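Local coordinates for Sel1 repeat family protein (Pseudomonas aeruginosa, PDB 6LCH) that probably acts as an immunity protein that protects the cell against the type VI secretion effector PldB, using a scaffold of Sel1 repeats, at residues Lys141-Ile144 with Tyr145-Lys149; Gly173-Lys177 with Ile178-Asn182. All coordinates share one frame; numbering follows the deposited sequence.

Both contacts are local and lie one after the other along the chain, so neither nests in nor crosses the other. Each joins adjoining segments with no residues between, so neither closes a longer loop. Contact 1 comes first, at the C-terminal end of helix 133-146, and runs through the turn to the start of helix 150-162. Helix 150-162 then leads to helix 166-178. Contact 2 is formed at the C-terminal end of that helix and in the loop before helix 183-195. The contact centres are about 14 Å apart. Ile144 and Tyr145 of contact 1 pack on Tyr175 of contact 2, and Tyr145 also touches Val179. Two helix ends in different Sel1 repeat ranges are thereby joined.

Contact 1: Lys141-Ile144 with Tyr145-Lys149; sequences KFYI and YVAKK
The Tyr145 ring carries the methyl CG2 of its neighbour Ile144 over the centre of one face. CG2 is 3.5 Å from the ring centroid and 12° off the ring normal, a CH-pi contact. At the edge of the same ring, in plane, lies the backbone O of Lys141, 3.6 Å from Tyr145 CD2. The Phe142 ring has Tyr143 CE1 at its edge. Val146 and Ala147 reach it obliquely: Val146 CG1 is 3.5 Å from Phe142 CE1, and Ala147 CB is 3.8 Å from Phe142 CE2. With CG anti to the backbone N (chi1 175°), the Phe142 ring extends beside its own carbonyl carbon and meets both residues. Ala147 CB also lies at the edge of the Tyr143 ring. Lys149 CB approaches that ring obliquely, 3.9 Å from Tyr143 CD1. The two side chains lie side by side, but Lys149 NZ stays 6.0 Å from the ring centroid, so any cation-pi attraction is weak.

The backbone closes with a wide turn. Ala147 N donates to Phe142 O at 2.7 Å, with an N-H...O angle of 142°. This bond spans five residues, which makes the turn pi-type. Outside the turn, Tyr143 packs on Leu152 and Tyr156, while Ile144 packs on Leu154 and Thr157 of helix 150-162. The turn joins helices 133-146 and 150-162, consistent with the helical hairpins of Sel1 proteins. Its chemistry is mainly apolar and aromatic at the protein surface, so the helix end is held by ring and methyl packing together with the backbone bond.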
loop_
_atom_site.group_PDB
_atom_site.type_symbol
_atom_site.label_atom_id
_atom_site.label_comp_id
_atom_site.label_asym_id
_atom_site.label_seq_id
_atom_site.Cartn_x
_atom_site.Cartn_y
_atom_site.Cartn_z
ATOM N N LYS A 141 -3.588 -0.538 11.924
ATOM C CA LYS A 141 -3.471 -1.940 12.314
ATOM C C LYS A 141 -3.150 -2.087 13.797
ATOM O O LYS A 141 -3.650 -3.006 14.455
ATOM C CB LYS A 141 -2.412 -2.631 11.457
ATOM C CG LYS A 141 -2.893 -2.937 10.046
ATOM C CD LYS A 141 -1.774 -2.819 9.021
ATOM C CE LYS A 141 -0.818 -3.995 9.095
ATOM N NZ LYS A 141 0.053 -4.071 7.883
ATOM N N PHE A 142 -2.312 -1.200 14.340
ATOM C CA PHE A 142 -1.995 -1.257 15.765
ATOM C C PHE A 142 -3.189 -0.829 16.608
ATOM O O PHE A 142 -3.478 -1.439 17.645
ATOM C CB PHE A 142 -0.778 -0.377 16.068
ATOM C CG PHE A 142 -0.437 -0.282 17.533
ATOM C CD1 PHE A 142 0.353 -1.247 18.139
ATOM C CD2 PHE A 142 -0.893 0.777 18.302
ATOM C CE1 PHE A 142 0.671 -1.164 19.485
ATOM C CE2 PHE A 142 -0.581 0.864 19.652
ATOM C CZ PHE A 142 0.204 -0.106 20.242
ATOM N N TYR A 143 -3.905 0.205 16.166
ATOM C CA TYR A 143 -4.988 0.758 16.969
ATOM C C TYR A 143 -6.223 -0.133 16.953
ATOM O O TYR A 143 -6.909 -0.262 17.973
ATOM C CB TYR A 143 -5.339 2.156 16.472
ATOM C CG TYR A 143 -4.346 3.206 16.896
ATOM C CD1 TYR A 143 -3.801 3.193 18.173
ATOM C CD2 TYR A 143 -3.957 4.209 16.025
ATOM C CE1 TYR A 143 -2.895 4.153 18.569
ATOM C CE2 TYR A 143 -3.047 5.170 16.411
ATOM C CZ TYR A 143 -2.522 5.138 17.684
ATOM O OH TYR A 143 -1.618 6.095 18.076
ATOM N N ILE A 144 -6.540 -0.733 15.806
ATOM C CA ILE A 144 -7.758 -1.530 15.711
ATOM C C ILE A 144 -7.637 -2.794 16.553
ATOM O O ILE A 144 -8.525 -3.114 17.351
ATOM C CB ILE A 144 -8.075 -1.861 14.243
ATOM C CG1 ILE A 144 -8.434 -0.595 13.469
ATOM C CG2 ILE A 144 -9.222 -2.868 14.149
ATOM C CD1 ILE A 144 -8.343 -0.775 11.964
ATOM N N TYR A 145 -6.526 -3.515 16.411
ATOM C CA TYR A 145 -6.408 -4.856 16.973
ATOM C C TYR A 145 -5.526 -4.918 18.217
ATOM O O TYR A 145 -5.960 -5.436 19.250
ATOM C CB TYR A 145 -5.883 -5.816 15.901
ATOM C CG TYR A 145 -6.742 -5.865 14.652
ATOM C CD1 TYR A 145 -7.868 -6.678 14.592
ATOM C CD2 TYR A 145 -6.422 -5.105 13.533
ATOM C CE1 TYR A 145 -8.654 -6.732 13.454
ATOM C CE2 TYR A 145 -7.202 -5.156 12.387
ATOM C CZ TYR A 145 -8.316 -5.973 12.353
ATOM O OH TYR A 145 -9.103 -6.030 11.224
ATOM N N VAL A 146 -4.296 -4.409 18.146
ATOM C CA VAL A 146 -3.379 -4.490 19.280
ATOM C C VAL A 146 -3.901 -3.613 20.405
ATOM O O VAL A 146 -4.347 -4.110 21.445
ATOM C CB VAL A 146 -1.948 -4.077 18.894
ATOM C CG1 VAL A 146 -1.032 -4.178 20.108
ATOM C CG2 VAL A 146 -1.439 -4.939 17.761
ATOM N N ALA A 147 -3.826 -2.301 20.213
ATOM C CA ALA A 147 -4.494 -1.389 21.119
ATOM C C ALA A 147 -6.002 -1.554 20.985
ATOM O O ALA A 147 -6.511 -2.054 19.979
ATOM C CB ALA A 147 -4.087 0.055 20.828
ATOM N N LYS A 148 -6.723 -1.138 22.018
ATOM C CA LYS A 148 -8.182 -1.133 21.947
ATOM C C LYS A 148 -8.716 0.208 21.474
ATOM O O LYS A 148 -9.768 0.666 21.923
ATOM C CB LYS A 148 -8.775 -1.519 23.297
ATOM C CG LYS A 148 -8.457 -2.953 23.717
ATOM C CD LYS A 148 -8.369 -3.886 22.513
ATOM C CE LYS A 148 -8.243 -5.341 22.944
ATOM N NZ LYS A 148 -7.215 -5.524 24.008
ATOM N N LYS A 149 -7.997 0.853 20.555
ATOM C CA LYS A 149 -8.424 2.117 19.971
ATOM C C LYS A 149 -8.942 1.898 18.554
ATOM O O LYS A 149 -8.384 2.437 17.591
ATOM C CB LYS A 149 -7.270 3.116 19.975
ATOM C CG LYS A 149 -6.649 3.328 21.341
ATOM C CD LYS A 149 -6.288 4.786 21.525
ATOM C CE LYS A 149 -7.517 5.667 21.359
ATOM N NZ LYS A 149 -7.155 7.047 20.944
#

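Contact 2: Gly173-Lys177 with Ile178-Asn182; sequences GAYYK and IVEHN
Tyr175 meets Val179 and Glu180 with different parts of its ring. Its CG is anti to the backbone N (chi1 171°), which sets the ring beside its own carbonyl carbon, against Val179 and Glu180. Tyr175 CE1 lies 3.5 Å from Val179 CG1, and the two side chains cross. Glu180 comes from the same side of the ring plane but to another carbon: Tyr175 CE2 is 3.4 Å from Glu180 OE2. The carboxylate plane is turned 66° from this ring. Against Tyr176 the same carboxylate is nearly parallel, with 17° between the planes, and OE2 is 3.5 Å from Tyr176 CE1. A bend at chi2 of Glu180 brings its carboxylate to both tyrosines. Tyr175 CD2 stands over the centre of one face of the Tyr176 ring. Lys177 is extended as far as CD and bends at chi3, and its CE rests 3.6 Å from Ile178 CD1. Ile178 CD1 also touches Ala174 CB.

Ile178 N bonds to Ala174 O, and Val179 N bonds to Tyr175 O at 2.7 Å. Weaker bonds from Ile178 N and Glu180 N also reach Tyr175 O. His181 then leaves helical geometry with positive phi, and Asn182 N closes on Tyr176 O at 2.8 Å. Asn182 is the N-cap of the next helix. Its OD1 accepts from Lys185 N and Ala265 N, and its ND2 donates to Asp264 OD1, so the C-terminal segment is tied to this turn.

The contact ends helix 166-178 and turns the chain into helix 183-195, where Ala174 and Lys177 pack on Tyr190. Tyr175 faces helices 133-146 and 150-162, and on the latter it touches Lys150 and Leu154.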
loop_
_atom_site.group_PDB
_atom_site.type_symbol
_atom_site.label_atom_id
_atom_site.label_comp_id
_atom_site.label_asym_id
_atom_site.label_seq_id
_atom_site.Cartn_x
_atom_site.Cartn_y
_atom_site.Cartn_z
ATOM N N GLY A 173 -11.886 -4.011 4.304
ATOM C CA GLY A 173 -12.575 -5.270 4.085
ATOM C C GLY A 173 -12.297 -6.274 5.182
ATOM O O GLY A 173 -13.217 -6.891 5.721
ATOM N N ALA A 174 -11.018 -6.440 5.537
ATOM C CA ALA A 174 -10.661 -7.323 6.642
ATOM C C ALA A 174 -11.391 -6.929 7.917
ATOM O O ALA A 174 -11.940 -7.790 8.615
ATOM C CB ALA A 174 -9.148 -7.307 6.865
ATOM N N TYR A 175 -11.428 -5.633 8.225
ATOM C CA TYR A 175 -12.097 -5.181 9.440
ATOM C C TYR A 175 -13.568 -5.572 9.438
ATOM O O TYR A 175 -14.065 -6.173 10.399
ATOM C CB TYR A 175 -11.955 -3.668 9.594
ATOM C CG TYR A 175 -12.814 -3.123 10.709
ATOM C CD1 TYR A 175 -12.407 -3.224 12.031
ATOM C CD2 TYR A 175 -14.036 -2.518 10.443
ATOM C CE1 TYR A 175 -13.187 -2.733 13.057
ATOM C CE2 TYR A 175 -14.824 -2.024 11.462
ATOM C CZ TYR A 175 -14.396 -2.137 12.767
ATOM O OH TYR A 175 -15.177 -1.648 13.788
ATOM N N TYR A 176 -14.281 -5.243 8.359
ATOM C CA TYR A 176 -15.715 -5.510 8.313
ATOM C C TYR A 176 -16.004 -7.002 8.316
ATOM O O TYR A 176 -16.960 -7.453 8.958
ATOM C CB TYR A 176 -16.332 -4.846 7.086
ATOM C CG TYR A 176 -16.677 -3.413 7.353
ATOM C CD1 TYR A 176 -17.726 -3.087 8.199
ATOM C CD2 TYR A 176 -15.935 -2.384 6.793
ATOM C CE1 TYR A 176 -18.039 -1.778 8.466
ATOM C CE2 TYR A 176 -16.245 -1.065 7.055
ATOM C CZ TYR A 176 -17.300 -0.771 7.891
ATOM O OH TYR A 176 -17.626 0.535 8.165
ATOM N N LYS A 177 -15.187 -7.781 7.608
ATOM C CA LYS A 177 -15.367 -9.226 7.589
ATOM C C LYS A 177 -15.156 -9.826 8.972
ATOM O O LYS A 177 -15.942 -10.663 9.427
ATOM C CB LYS A 177 -14.406 -9.859 6.584
ATOM C CG LYS A 177 -14.455 -11.377 6.570
ATOM C CD LYS A 177 -13.439 -11.956 5.599
ATOM C CE LYS A 177 -12.031 -11.809 6.127
ATOM N NZ LYS A 177 -11.059 -12.578 5.314
ATOM N N ILE A 178 -14.107 -9.395 9.662
ATOM C CA ILE A 178 -13.610 -10.080 10.850
ATOM C C ILE A 178 -14.144 -9.460 12.140
ATOM O O ILE A 178 -14.578 -10.173 13.043
ATOM C CB ILE A 178 -12.066 -10.100 10.818
ATOM C CG1 ILE A 178 -11.589 -10.977 9.657
ATOM C CG2 ILE A 178 -11.502 -10.613 12.106
ATOM C CD1 ILE A 178 -10.306 -10.511 9.028
ATOM N N VAL A 179 -14.127 -8.131 12.251
ATOM C CA VAL A 179 -14.546 -7.502 13.501
ATOM C C VAL A 179 -16.063 -7.342 13.555
ATOM O O VAL A 179 -16.686 -7.565 14.600
ATOM C CB VAL A 179 -13.823 -6.155 13.689
ATOM C CG1 VAL A 179 -14.259 -5.482 14.994
ATOM C CG2 VAL A 179 -12.317 -6.362 13.689
ATOM N N GLU A 180 -16.686 -6.969 12.440
ATOM C CA GLU A 180 -18.111 -6.670 12.409
ATOM C C GLU A 180 -18.946 -7.765 11.763
ATOM O O GLU A 180 -20.178 -7.664 11.771
ATOM C CB GLU A 180 -18.351 -5.342 11.679
ATOM C CG GLU A 180 -17.628 -4.160 12.303
ATOM C CD GLU A 180 -18.532 -2.959 12.488
ATOM O OE1 GLU A 180 -19.564 -3.093 13.176
ATOM O OE2 GLU A 180 -18.215 -1.879 11.947
ATOM N N HIS A 181 -18.313 -8.800 11.208
ATOM C CA HIS A 181 -19.023 -9.898 10.550
ATOM C C HIS A 181 -20.036 -9.371 9.537
ATOM O O HIS A 181 -21.150 -9.884 9.413
ATOM C CB HIS A 181 -19.696 -10.811 11.576
ATOM C CG HIS A 181 -19.655 -12.263 11.209
ATOM N ND1 HIS A 181 -20.733 -12.922 10.662
ATOM C CD2 HIS A 181 -18.664 -13.181 11.313
ATOM C CE1 HIS A 181 -20.410 -14.185 10.445
ATOM N NE2 HIS A 181 -19.159 -14.368 10.828
ATOM N N ASN A 182 -19.646 -8.320 8.820
ATOM C CA ASN A 182 -20.461 -7.692 7.783
ATOM C C ASN A 182 -19.850 -8.080 6.439
ATOM O O ASN A 182 -19.043 -7.346 5.869
ATOM C CB ASN A 182 -20.512 -6.176 7.962
ATOM C CG ASN A 182 -21.591 -5.521 7.117
ATOM O OD1 ASN A 182 -21.918 -5.992 6.027
ATOM N ND2 ASN A 182 -22.148 -4.422 7.618
#